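Local coordinates for protein dephospho-CoA kinase (Mycobacterium paratuberculosis, PDB 6N39) that probably catalyses the ATP-dependent phosphorylation of the 3'-hydroxyl group of dephospho-coenzyme A, the last step of coenzyme A biosynthesis, at residues A[30-35]-A[196-201]; A[101-106]-A[116-121]; A[304-309]-A[399-404]. All blocks are in the same frame, centred on the assembly; numbering follows the deposited sequence.

Contact 1 (A[30-35]-A[196-201])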
ATOM      1  N   ALA A  30      15.174  10.007 -10.520  1.00 36.07           N
ATOM      2  CA  ALA A  30      15.071  11.146 -11.435  1.00 40.11           C
ATOM      3  C   ALA A  30      15.809  10.872 -12.742  1.00 40.13           C
ATOM      4  O   ALA A  30      15.400  11.336 -13.814  1.00 39.37           O
ATOM      5  CB  ALA A  30      15.620  12.417 -10.777  1.00 38.09           C
ATOM      6  N   GLN A  31      16.919  10.147 -12.663  1.00 43.50           N
ATOM      7  CA  GLN A  31      17.639   9.761 -13.866  1.00 41.60           C
ATOM      8  C   GLN A  31      16.845   8.760 -14.693  1.00 40.66           C
ATOM      9  O   GLN A  31      17.143   8.576 -15.880  1.00 37.11           O
ATOM     10  CB  GLN A  31      19.004   9.188 -13.497  1.00 38.73           C
ATOM     11  CG  GLN A  31      19.950  10.238 -12.920  1.00 53.61           C
ATOM     12  CD  GLN A  31      21.203   9.626 -12.330  1.00 64.58           C
ATOM     13  OE1 GLN A  31      21.563   9.903 -11.180  1.00 72.91           O
ATOM     14  NE2 GLN A  31      21.874   8.784 -13.108  1.00 64.07           N
ATOM     15  N   CYS A  32      15.866   8.093 -14.090  1.00 33.45           N
ATOM     16  CA  CYS A  32      14.934   7.304 -14.906  1.00 39.69           C
ATOM     17  C   CYS A  32      13.775   8.106 -15.484  1.00 42.87           C
ATOM     18  O   CYS A  32      12.947   7.525 -16.202  1.00 37.19           O
ATOM     19  CB  CYS A  32      14.348   6.157 -14.102  1.00 36.91           C
ATOM     20  SG  CYS A  32      15.587   4.982 -13.638  1.00 39.07           S
ATOM     21  N   GLY A  33      13.670   9.397 -15.181  1.00 37.34           N
ATOM     22  CA  GLY A  33      12.571  10.207 -15.659  1.00 34.34           C
ATOM     23  C   GLY A  33      11.450  10.459 -14.659  1.00 36.68           C
ATOM     24  O   GLY A  33      10.426  11.036 -15.042  1.00 41.59           O
ATOM     25  N   ALA A  34      11.613  10.060 -13.400  1.00 32.89           N
ATOM     26  CA  ALA A  34      10.609  10.364 -12.382  1.00 37.34           C
ATOM     27  C   ALA A  34      10.623  11.851 -12.010  1.00 41.43           C
ATOM     28  O   ALA A  34      11.626  12.552 -12.170  1.00 40.23           O
ATOM     29  CB  ALA A  34      10.851   9.531 -11.126  1.00 35.38           C
ATOM     30  N   VAL A  35       9.489  12.320 -11.489  1.00 38.14           N
ATOM     31  CA  VAL A  35       9.341  13.678 -10.962  1.00 38.77           C
ATOM     32  C   VAL A  35       9.539  13.626  -9.453  1.00 43.12           C
ATOM     33  O   VAL A  35       8.802  12.920  -8.750  1.00 41.13           O
ATOM     34  CB  VAL A  35       7.963  14.265 -11.301  1.00 41.65           C
ATOM     35  CG1 VAL A  35       7.767  15.609 -10.603  1.00 39.70           C
ATOM     36  CG2 VAL A  35       7.810  14.400 -12.812  1.00 45.57           C
ATOM     37  N   GLN A 196      16.534  -1.037 -12.110  1.00 37.48           N
ATOM     38  CA  GLN A 196      15.900  -2.351 -12.119  1.00 43.43           C
ATOM     39  C   GLN A 196      14.471  -2.267 -11.578  1.00 37.34           C
ATOM     40  O   GLN A 196      13.529  -2.824 -12.155  1.00 33.19           O
ATOM     41  CB  GLN A 196      16.752  -3.285 -11.269  1.00 43.28           C
ATOM     42  CG  GLN A 196      16.878  -4.696 -11.653  1.00 62.83           C
ATOM     43  CD  GLN A 196      18.056  -5.312 -10.911  1.00 81.07           C
ATOM     44  OE1 GLN A 196      17.897  -5.855  -9.817  1.00 81.36           O
ATOM     45  NE2 GLN A 196      19.253  -5.182 -11.487  1.00 83.12           N
ATOM     46  N   VAL A 197      14.304  -1.579 -10.454  1.00 32.95           N
ATOM     47  CA  VAL A 197      12.971  -1.392  -9.880  1.00 36.00           C
ATOM     48  C   VAL A 197      12.096  -0.555 -10.808  1.00 36.00           C
ATOM     49  O   VAL A 197      10.904  -0.840 -10.992  1.00 31.28           O
ATOM     50  CB  VAL A 197      13.090  -0.759  -8.483  1.00 39.85           C
ATOM     51  CG1 VAL A 197      11.760  -0.176  -8.046  1.00 42.56           C
ATOM     52  CG2 VAL A 197      13.593  -1.801  -7.491  1.00 38.90           C
ATOM     53  N   TRP A 198      12.683   0.471 -11.427  1.00 34.73           N
ATOM     54  CA  TRP A 198      11.974   1.285 -12.409  1.00 34.84           C
ATOM     55  C   TRP A 198      11.431   0.435 -13.552  1.00 34.61           C
ATOM     56  O   TRP A 198      10.233   0.468 -13.852  1.00 35.74           O
ATOM     57  CB  TRP A 198      12.912   2.364 -12.955  1.00 34.75           C
ATOM     58  CG  TRP A 198      12.208   3.343 -13.831  1.00 32.65           C
ATOM     59  CD1 TRP A 198      12.170   3.357 -15.188  1.00 36.05           C
ATOM     60  CD2 TRP A 198      11.397   4.436 -13.395  1.00 31.48           C
ATOM     61  NE1 TRP A 198      11.409   4.412 -15.632  1.00 35.36           N
ATOM     62  CE2 TRP A 198      10.913   5.081 -14.547  1.00 32.25           C
ATOM     63  CE3 TRP A 198      11.035   4.929 -12.139  1.00 30.56           C
ATOM     64  CZ2 TRP A 198      10.100   6.207 -14.483  1.00 37.52           C
ATOM     65  CZ3 TRP A 198      10.229   6.042 -12.075  1.00 34.44           C
ATOM     66  CH2 TRP A 198       9.768   6.669 -13.240  1.00 34.96           C
ATOM     67  N   ASN A 199      12.305  -0.338 -14.204  1.00 33.54           N
ATOM     68  CA  ASN A 199      11.909  -1.086 -15.393  1.00 29.74           C
ATOM     69  C   ASN A 199      10.987  -2.250 -15.049  1.00 41.08           C
ATOM     70  O   ASN A 199      10.083  -2.577 -15.822  1.00 32.58           O
ATOM     71  CB  ASN A 199      13.131  -1.652 -16.118  1.00 34.90           C
ATOM     72  CG  ASN A 199      13.964  -0.588 -16.838  1.00 38.19           C
ATOM     73  OD1 ASN A 199      13.679   0.603 -16.779  1.00 32.22           O
ATOM     74  ND2 ASN A 199      15.017  -1.035 -17.513  1.00 31.47           N
ATOM     75  N   GLU A 200      11.243  -2.938 -13.941  1.00 34.60           N
ATOM     76  CA  GLU A 200      10.532  -4.184 -13.683  1.00 36.81           C
ATOM     77  C   GLU A 200       9.239  -3.988 -12.899  1.00 31.45           C
ATOM     78  O   GLU A 200       8.375  -4.871 -12.930  1.00 38.31           O
ATOM     79  CB  GLU A 200      11.441  -5.159 -12.926  1.00 36.85           C
ATOM     80  CG  GLU A 200      12.528  -5.746 -13.817  1.00 38.82           C
ATOM     81  CD  GLU A 200      13.636  -6.441 -13.020  1.00 50.71           C
ATOM     82  OE1 GLU A 200      13.402  -6.787 -11.841  1.00 46.37           O
ATOM     83  OE2 GLU A 200      14.741  -6.625 -13.577  1.00 51.19           O
ATOM     84  N   ARG A 201       9.076  -2.859 -12.220  1.00 31.84           N
ATOM     85  CA  ARG A 201       7.921  -2.693 -11.350  1.00 36.13           C
ATOM     86  C   ARG A 201       7.219  -1.353 -11.564  1.00 33.19           C
ATOM     87  O   ARG A 201       5.999  -1.312 -11.752  1.00 36.27           O
ATOM     88  CB  ARG A 201       8.343  -2.852  -9.885  1.00 37.52           C
ATOM     89  CG  ARG A 201       7.181  -3.266  -9.015  1.00 42.00           C
ATOM     90  CD  ARG A 201       7.602  -3.749  -7.663  1.00 37.14           C
ATOM     91  NE  ARG A 201       6.456  -3.740  -6.772  1.00 34.71           N
ATOM     92  CZ  ARG A 201       6.505  -4.123  -5.507  1.00 42.94           C
ATOM     93  NH1 ARG A 201       7.654  -4.563  -4.993  1.00 40.88           N
ATOM     94  NH2 ARG A 201       5.406  -4.090  -4.770  1.00 43.03           N
TER

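Contact 2 (A[101-106]-A[116-121])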
ATOM      1  N   ALA A 101       1.489  25.538  -2.961  1.00 53.70           N
ATOM      2  CA  ALA A 101       1.408  26.149  -4.283  1.00 54.43           C
ATOM      3  C   ALA A 101       2.555  25.690  -5.170  1.00 52.74           C
ATOM      4  O   ALA A 101       2.344  25.363  -6.347  1.00 54.55           O
ATOM      5  CB  ALA A 101       1.399  27.672  -4.167  1.00 54.88           C
ATOM      6  N   ARG A 102       3.778  25.658  -4.629  1.00 48.69           N
ATOM      7  CA  ARG A 102       4.919  25.232  -5.436  1.00 53.70           C
ATOM      8  C   ARG A 102       4.779  23.775  -5.869  1.00 54.73           C
ATOM      9  O   ARG A 102       5.056  23.429  -7.023  1.00 53.44           O
ATOM     10  CB  ARG A 102       6.218  25.434  -4.659  1.00 54.59           C
ATOM     11  CG  ARG A 102       7.454  25.015  -5.427  1.00 60.73           C
ATOM     12  CD  ARG A 102       7.613  25.872  -6.666  1.00 73.19           C
ATOM     13  NE  ARG A 102       8.506  25.260  -7.641  1.00 85.14           N
ATOM     14  CZ  ARG A 102       8.473  25.527  -8.941  1.00 94.37           C
ATOM     15  NH1 ARG A 102       7.587  26.392  -9.414  1.00 99.17           N
ATOM     16  NH2 ARG A 102       9.318  24.925  -9.771  1.00 95.97           N
ATOM     17  N   ARG A 103       4.373  22.902  -4.948  1.00 48.89           N
ATOM     18  CA  ARG A 103       4.169  21.500  -5.293  1.00 51.58           C
ATOM     19  C   ARG A 103       3.138  21.357  -6.413  1.00 52.09           C
ATOM     20  O   ARG A 103       3.352  20.619  -7.387  1.00 43.41           O
ATOM     21  CB  ARG A 103       3.739  20.746  -4.039  1.00 55.51           C
ATOM     22  CG  ARG A 103       3.468  19.286  -4.240  1.00 65.48           C
ATOM     23  CD  ARG A 103       3.050  18.646  -2.930  1.00 69.59           C
ATOM     24  NE  ARG A 103       2.671  17.253  -3.119  1.00 75.56           N
ATOM     25  CZ  ARG A 103       1.548  16.862  -3.716  1.00 82.52           C
ATOM     26  NH1 ARG A 103       0.693  17.763  -4.191  1.00 83.26           N
ATOM     27  NH2 ARG A 103       1.276  15.568  -3.841  1.00 81.67           N
ATOM     28  N   ALA A 104       2.018  22.082  -6.300  1.00 46.18           N
ATOM     29  CA  ALA A 104       0.981  22.011  -7.325  1.00 49.82           C
ATOM     30  C   ALA A 104       1.501  22.506  -8.671  1.00 52.92           C
ATOM     31  O   ALA A 104       1.171  21.941  -9.725  1.00 53.19           O
ATOM     32  CB  ALA A 104      -0.245  22.819  -6.881  1.00 45.72           C
ATOM     33  N   GLU A 105       2.320  23.560  -8.656  1.00 44.65           N
ATOM     34  CA  GLU A 105       2.890  24.073  -9.893  1.00 52.38           C
ATOM     35  C   GLU A 105       3.794  23.034 -10.540  1.00 57.22           C
ATOM     36  O   GLU A 105       3.678  22.752 -11.741  1.00 59.53           O
ATOM     37  CB  GLU A 105       3.661  25.359  -9.614  1.00 59.62           C
ATOM     38  CG  GLU A 105       4.161  26.062 -10.856  1.00 72.53           C
ATOM     39  CD  GLU A 105       4.737  27.430 -10.546  1.00 87.63           C
ATOM     40  OE1 GLU A 105       5.584  27.530  -9.628  1.00 85.32           O
ATOM     41  OE2 GLU A 105       4.332  28.411 -11.211  1.00 99.32           O
ATOM     42  N   ILE A 106       4.710  22.462  -9.749  1.00 55.04           N
ATOM     43  CA  ILE A 106       5.573  21.378 -10.226  1.00 54.25           C
ATOM     44  C   ILE A 106       4.741  20.310 -10.921  1.00 54.56           C
ATOM     45  O   ILE A 106       5.037  19.904 -12.051  1.00 54.07           O
ATOM     46  CB  ILE A 106       6.380  20.776  -9.061  1.00 53.01           C
ATOM     47  CG1 ILE A 106       7.416  21.783  -8.556  1.00 55.09           C
ATOM     48  CG2 ILE A 106       7.054  19.460  -9.488  1.00 50.75           C
ATOM     49  CD1 ILE A 106       8.321  21.232  -7.487  1.00 53.14           C
ATOM     50  N   VAL A 116       5.353  10.423  -9.815  1.00 35.42           N
ATOM     51  CA  VAL A 116       5.782  11.405  -8.820  1.00 40.44           C
ATOM     52  C   VAL A 116       6.396  10.652  -7.650  1.00 42.19           C
ATOM     53  O   VAL A 116       5.733   9.815  -7.030  1.00 38.73           O
ATOM     54  CB  VAL A 116       4.608  12.284  -8.348  1.00 41.60           C
ATOM     55  CG1 VAL A 116       5.065  13.273  -7.264  1.00 46.32           C
ATOM     56  CG2 VAL A 116       4.008  13.040  -9.518  1.00 50.14           C
ATOM     57  N   VAL A 117       7.651  10.949  -7.335  1.00 37.61           N
ATOM     58  CA  VAL A 117       8.316  10.368  -6.174  1.00 42.52           C
ATOM     59  C   VAL A 117       8.409  11.436  -5.091  1.00 41.59           C
ATOM     60  O   VAL A 117       9.048  12.478  -5.292  1.00 41.38           O
ATOM     61  CB  VAL A 117       9.705   9.825  -6.540  1.00 42.30           C
ATOM     62  CG1 VAL A 117      10.431   9.319  -5.279  1.00 41.66           C
ATOM     63  CG2 VAL A 117       9.570   8.719  -7.566  1.00 35.47           C
ATOM     64  N   GLU A 118       7.792  11.187  -3.935  1.00 36.29           N
ATOM     65  CA  GLU A 118       7.753  12.162  -2.850  1.00 41.50           C
ATOM     66  C   GLU A 118       8.693  11.741  -1.724  1.00 40.36           C
ATOM     67  O   GLU A 118       8.472  10.714  -1.071  1.00 41.90           O
ATOM     68  CB  GLU A 118       6.329  12.324  -2.319  1.00 45.50           C
ATOM     69  CG  GLU A 118       5.305  12.558  -3.403  1.00 59.50           C
ATOM     70  CD  GLU A 118       4.103  13.341  -2.906  1.00 71.63           C
ATOM     71  OE1 GLU A 118       4.299  14.284  -2.105  1.00 79.69           O
ATOM     72  OE2 GLU A 118       2.969  13.011  -3.321  1.00 67.55           O
ATOM     73  N   ASP A 119       9.712  12.560  -1.481  1.00 40.98           N
ATOM     74  CA  ASP A 119      10.678  12.344  -0.410  1.00 48.70           C
ATOM     75  C   ASP A 119      10.090  12.887   0.887  1.00 53.02           C
ATOM     76  O   ASP A 119       9.955  14.102   1.062  1.00 49.55           O
ATOM     77  CB  ASP A 119      11.997  13.028  -0.759  1.00 59.60           C
ATOM     78  CG  ASP A 119      13.110  12.750   0.252  1.00 66.69           C
ATOM     79  OD1 ASP A 119      12.829  12.575   1.459  1.00 64.18           O
ATOM     80  OD2 ASP A 119      14.285  12.724  -0.179  1.00 68.11           O
ATOM     81  N   ILE A 120       9.738  11.990   1.797  1.00 48.18           N
ATOM     82  CA  ILE A 120       9.112  12.368   3.056  1.00 60.29           C
ATOM     83  C   ILE A 120       9.921  11.754   4.192  1.00 55.36           C
ATOM     84  O   ILE A 120       9.790  10.555   4.475  1.00 55.56           O
ATOM     85  CB  ILE A 120       7.644  11.930   3.067  1.00 63.45           C
ATOM     86  CG1 ILE A 120       6.936  12.620   1.905  1.00 54.41           C
ATOM     87  CG2 ILE A 120       6.990  12.274   4.404  1.00 65.19           C
ATOM     88  CD1 ILE A 120       5.714  11.960   1.481  1.00 49.19           C
ATOM     89  N   PRO A 121      10.790  12.523   4.845  1.00 61.51           N
ATOM     90  CA  PRO A 121      11.730  11.914   5.801  1.00 64.13           C
ATOM     91  C   PRO A 121      11.070  11.317   7.039  1.00 57.76           C
ATOM     92  O   PRO A 121      11.643  10.384   7.617  1.00 54.88           O
ATOM     93  CB  PRO A 121      12.672  13.074   6.164  1.00 76.45           C
ATOM     94  CG  PRO A 121      11.931  14.324   5.769  1.00 78.27           C
ATOM     95  CD  PRO A 121      11.088  13.941   4.588  1.00 67.69           C
TER
HETATM   96  O   HOH W   1       4.760  16.701  -0.849  1.00 74.04           O

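Contact 3 (A[304-309]-A[399-404])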
ATOM      1  N   VAL A 304     -20.329 -16.610  -8.025  1.00 33.31           N
ATOM      2  CA  VAL A 304     -21.163 -17.763  -8.374  1.00 36.09           C
ATOM      3  C   VAL A 304     -22.191 -17.979  -7.269  1.00 40.19           C
ATOM      4  O   VAL A 304     -21.835 -18.127  -6.097  1.00 34.57           O
ATOM      5  CB  VAL A 304     -20.295 -19.015  -8.573  1.00 38.63           C
ATOM      6  CG1 VAL A 304     -21.150 -20.253  -8.925  1.00 35.08           C
ATOM      7  CG2 VAL A 304     -19.265 -18.763  -9.668  1.00 42.32           C
ATOM      8  N   ALA A 305     -23.474 -18.000  -7.629  1.00 35.99           N
ATOM      9  CA  ALA A 305     -24.517 -18.182  -6.619  1.00 39.50           C
ATOM     10  C   ALA A 305     -24.502 -19.605  -6.061  1.00 43.67           C
ATOM     11  O   ALA A 305     -24.189 -20.562  -6.765  1.00 41.92           O
ATOM     12  CB  ALA A 305     -25.912 -17.894  -7.201  1.00 32.78           C
ATOM     13  N   LYS A 306     -24.842 -19.733  -4.772  1.00 40.39           N
ATOM     14  CA  LYS A 306     -25.160 -21.026  -4.185  1.00 39.76           C
ATOM     15  C   LYS A 306     -26.611 -21.022  -3.733  1.00 40.10           C
ATOM     16  O   LYS A 306     -27.104 -19.999  -3.253  1.00 43.56           O
ATOM     17  CB  LYS A 306     -24.275 -21.368  -2.963  1.00 45.66           C
ATOM     18  CG  LYS A 306     -22.846 -20.923  -3.044  1.00 52.16           C
ATOM     19  CD  LYS A 306     -22.019 -21.816  -3.938  1.00 60.14           C
ATOM     20  CE  LYS A 306     -20.837 -21.014  -4.470  1.00 51.99           C
ATOM     21  NZ  LYS A 306     -20.630 -19.833  -3.607  1.00 51.69           N
ATOM     22  N   PRO A 307     -27.317 -22.135  -3.865  1.00 43.43           N
ATOM     23  CA  PRO A 307     -28.688 -22.194  -3.359  1.00 42.39           C
ATOM     24  C   PRO A 307     -28.695 -22.157  -1.835  1.00 45.20           C
ATOM     25  O   PRO A 307     -27.683 -22.416  -1.181  1.00 41.04           O
ATOM     26  CB  PRO A 307     -29.189 -23.538  -3.880  1.00 44.90           C
ATOM     27  CG  PRO A 307     -27.929 -24.374  -3.938  1.00 43.58           C
ATOM     28  CD  PRO A 307     -26.834 -23.442  -4.331  1.00 37.76           C
ATOM     29  N   ASP A 308     -29.869 -21.861  -1.283  1.00 39.62           N
ATOM     30  CA  ASP A 308     -30.068 -21.695   0.160  1.00 44.32           C
ATOM     31  C   ASP A 308     -28.936 -20.866   0.756  1.00 42.50           C
ATOM     32  O   ASP A 308     -28.173 -21.321   1.611  1.00 40.63           O
ATOM     33  CB  ASP A 308     -30.192 -23.043   0.866  1.00 53.07           C
ATOM     34  CG  ASP A 308     -30.639 -22.904   2.319  1.00 64.55           C
ATOM     35  OD1 ASP A 308     -31.197 -21.843   2.684  1.00 66.27           O
ATOM     36  OD2 ASP A 308     -30.419 -23.850   3.108  1.00 64.69           O
ATOM     37  N   ALA A 309     -28.829 -19.634   0.249  1.00 41.30           N
ATOM     38  CA  ALA A 309     -27.790 -18.702   0.667  1.00 41.58           C
ATOM     39  C   ALA A 309     -27.904 -18.389   2.154  1.00 44.01           C
ATOM     40  O   ALA A 309     -29.005 -18.238   2.692  1.00 44.23           O
ATOM     41  CB  ALA A 309     -27.889 -17.407  -0.151  1.00 36.56           C
ATOM     42  N   ASP A 399     -20.029 -27.848  -1.989  1.00 44.41           N
ATOM     43  CA  ASP A 399     -20.000 -28.659  -0.776  1.00 44.08           C
ATOM     44  C   ASP A 399     -19.230 -27.953   0.329  1.00 39.93           C
ATOM     45  O   ASP A 399     -19.602 -28.045   1.506  1.00 46.29           O
ATOM     46  CB  ASP A 399     -19.391 -30.029  -1.088  1.00 54.67           C
ATOM     47  CG  ASP A 399     -19.300 -30.929   0.124  1.00 58.10           C
ATOM     48  OD1 ASP A 399     -20.351 -31.283   0.712  1.00 57.71           O
ATOM     49  OD2 ASP A 399     -18.162 -31.313   0.458  1.00 70.07           O
ATOM     50  N   ALA A 400     -18.177 -27.207  -0.031  1.00 35.59           N
ATOM     51  CA  ALA A 400     -17.470 -26.431   0.980  1.00 41.98           C
ATOM     52  C   ALA A 400     -18.384 -25.378   1.597  1.00 48.55           C
ATOM     53  O   ALA A 400     -18.325 -25.133   2.804  1.00 40.21           O
ATOM     54  CB  ALA A 400     -16.229 -25.778   0.379  1.00 40.72           C
ATOM     55  N   TYR A 401     -19.232 -24.741   0.780  1.00 42.23           N
ATOM     56  CA  TYR A 401     -20.200 -23.772   1.287  1.00 39.40           C
ATOM     57  C   TYR A 401     -21.113 -24.427   2.311  1.00 39.61           C
ATOM     58  O   TYR A 401     -21.307 -23.908   3.425  1.00 37.03           O
ATOM     59  CB  TYR A 401     -21.013 -23.202   0.112  1.00 37.44           C
ATOM     60  CG  TYR A 401     -21.915 -22.025   0.445  1.00 39.63           C
ATOM     61  CD1 TYR A 401     -21.394 -20.735   0.551  1.00 35.40           C
ATOM     62  CD2 TYR A 401     -23.283 -22.197   0.625  1.00 35.64           C
ATOM     63  CE1 TYR A 401     -22.205 -19.647   0.838  1.00 33.92           C
ATOM     64  CE2 TYR A 401     -24.106 -21.112   0.931  1.00 35.95           C
ATOM     65  CZ  TYR A 401     -23.562 -19.840   1.031  1.00 35.75           C
ATOM     66  OH  TYR A 401     -24.369 -18.758   1.334  1.00 33.79           O
ATOM     67  N   ARG A 402     -21.661 -25.598   1.958  1.00 34.28           N
ATOM     68  CA  ARG A 402     -22.572 -26.263   2.886  1.00 36.45           C
ATOM     69  C   ARG A 402     -21.863 -26.646   4.185  1.00 43.52           C
ATOM     70  O   ARG A 402     -22.424 -26.495   5.283  1.00 39.83           O
ATOM     71  CB  ARG A 402     -23.204 -27.491   2.216  1.00 43.46           C
ATOM     72  CG  ARG A 402     -24.190 -27.126   1.091  1.00 51.46           C
ATOM     73  CD  ARG A 402     -24.892 -28.354   0.514  1.00 61.09           C
ATOM     74  NE  ARG A 402     -23.943 -29.242  -0.157  1.00 72.26           N
ATOM     75  CZ  ARG A 402     -23.797 -29.343  -1.478  1.00 66.12           C
ATOM     76  NH1 ARG A 402     -24.557 -28.624  -2.306  1.00 59.51           N
ATOM     77  NH2 ARG A 402     -22.886 -30.172  -1.968  1.00 60.94           N
ATOM     78  N   ARG A 403     -20.616 -27.109   4.084  1.00 40.73           N
ATOM     79  CA  ARG A 403     -19.917 -27.591   5.270  1.00 45.55           C
ATOM     80  C   ARG A 403     -19.495 -26.433   6.160  1.00 40.12           C
ATOM     81  O   ARG A 403     -19.617 -26.510   7.386  1.00 40.92           O
ATOM     82  CB  ARG A 403     -18.702 -28.424   4.869  1.00 45.45           C
ATOM     83  CG  ARG A 403     -19.038 -29.801   4.288  1.00 53.71           C
ATOM     84  CD  ARG A 403     -17.976 -30.213   3.279  1.00 53.33           C
ATOM     85  NE  ARG A 403     -16.686 -30.475   3.903  1.00 61.58           N
ATOM     86  CZ  ARG A 403     -15.542 -30.589   3.236  1.00 72.98           C
ATOM     87  NH1 ARG A 403     -15.524 -30.440   1.916  1.00 77.61           N
ATOM     88  NH2 ARG A 403     -14.415 -30.848   3.890  1.00 74.72           N
ATOM     89  N   ALA A 404     -18.958 -25.370   5.560  1.00 38.88           N
ATOM     90  CA  ALA A 404     -18.601 -24.185   6.323  1.00 41.06           C
ATOM     91  C   ALA A 404     -19.799 -23.659   7.094  1.00 43.40           C
ATOM     92  O   ALA A 404     -19.684 -23.315   8.276  1.00 47.10           O
ATOM     93  CB  ALA A 404     -18.045 -23.104   5.392  1.00 34.83           C
TER

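Contact 1 (A[30-35]-A[196-201])
Cys-32 and Trp-198 mark the closest approach of the two backbones, with 7.2 Å between Cys-32 CA and Trp-198 CA. On one side helix 22-31 has just ended: Gly-33, with positive phi (100°), turns the chain out of the helix in a Schellman motif and leads through Ala-34 into strand 35-38. On the other side the chain is still helical, although residues 198-201 form a wider pi-type turn. No hydrogen bond joins the two segments, and every contact across them is made by the side chain of Trp-198, mostly by its indole. Its CG stands anti to the backbone N (chi1 -173°), which extends the ring from the helix toward the turn. Cys-32 covers one face. Its CB lies 3.4 Å from the centroid of the five-membered ring of Trp-198, almost on the ring normal, in a CH-pi contact. The sulfur stands farther from that normal: Cys-32 SG is 4.2 Å from the same centroid, still over the face, making a sulfur-aromatic contact. The setting is the P-loop kinase fold, where the helix after the nucleotide-binding loop leads back to a strand of the parallel sheet; in this protein the return is the Schellman turn, which meets helix 187-210 at the surface. At the far end of the indole the six-membered ring reaches Ala-34, whose CB is 3.7 Å from Trp-198 CZ3 in an oblique apolar contact. Beyond the two segments, Val-115 and Val-203 also touch Trp-198, while Ala-34 packs on Val-117.

Contact 2 (A[101-106]-A[116-121])
Arg-103 reaches from helix 87-109 to Glu-118 on strand 115-119, and this one pair makes the direct contact between segments whose nearest CA atoms, those of Arg-103 and Glu-118, are 10.3 Å apart. The gap is bridged by an arginine with CG anti to the backbone N (chi1 179°) and a chain extended as far as NE, which gives it the reach. The two side chains cross at about a right angle, with their flat ends turned 45° from each other. Arg-103 NH2 donates to Glu-118 OE2 over 3.1 Å, nearly straight at the hydrogen, and the pair is a salt bridge. The bond is asymmetric in its fit: the acceptor lies close to the guanidinium plane, whereas the donor stands above the carboxylate plane, 37° out of it. A water completes the link on the other oxygen. It donates to Glu-118 OE1 at 2.8 Å and accepts a weak bond from Arg-103 NE at 3.1 Å, taking the place of the second direct bond of a bidentate pair. Glu-118 OE2 also forms a salt bridge with Arg-11 NE, and both oxygens of this buried carboxylate are thereby satisfied, one by two arginines and the other by water. The next residue, Asp-119, is salt-bridged to Lys-22, a predicted ATP-binding residue, which places the contact near the P-loop. Strand 115-119 lies between strands 10-16 and 35-38 of the parallel sheet, and Arg-103, coming from helix 87-109, touches Arg-11 on the first and Val-37 on the second.

Contact 3 (A[304-309]-A[399-404])
Tyr-401 and Lys-306 are brought together by torsions on both sides. The tyrosine holds CG anti to its backbone N (chi1 -171°), directing the ring off helix 386-411. In the lysine, chi1 (-37°, CG anti to the carbonyl carbon) sets CG over that ring, and bends at chi2 (-77°) and chi4 then turn the rest of the chain off it, back toward Val-304. Lys-306 CG stands 3.8 Å from the centroid of the Tyr-401 ring, over its centre, in a CH-pi contact; Lys-306 CB adds to it at 3.8 Å from Tyr-401 CD2. The amino group stays with its own loop, where Lys-306 NZ makes a weak bond to Val-304 O. This is a loop-on-helix contact of the C-terminal UPF0157 (GrpB) domain, a region involved in proper folding of the full-length enzyme: the irregular chain between helix 286-291 and strand 328-331 lies against the long last helix. At the end of the ring, Tyr-401 OH comes to 3.5 Å from Ala-309 CA, and Asp-308 O lies at the ring edge, 4.1 Å from Tyr-401 CE2. The hydroxyl accepts a hydrogen bond from the backbone N of Arg-310, which ties it to the loop backbone, while Phe-353 and Trp-405 meet Tyr-401 in edge-to-face stacks.

Contacts 1 and 2 belong to the kinase domain and touch each other: Val-35 O and Val-117 N, 2.7 Å apart, probably form a hydrogen bond between neighbouring strands of the parallel sheet. Contact 3 lies in the UPF0157 region on the other side of the chain's centre, about 47 Å from contact 1 and 50 Å from contact 2, centre to centre. Contacts 1 and 3 use the same device, an aromatic residue of a helix covered by a turn or loop, but contact 1 lies at the surface, while in contact 3 the tyrosine itself is buried. Contact 2, partly buried and close to the predicted ATP site, with the Glu-118 side chain about 10 Å from that of Lys-22, relies on charge and a bridging water.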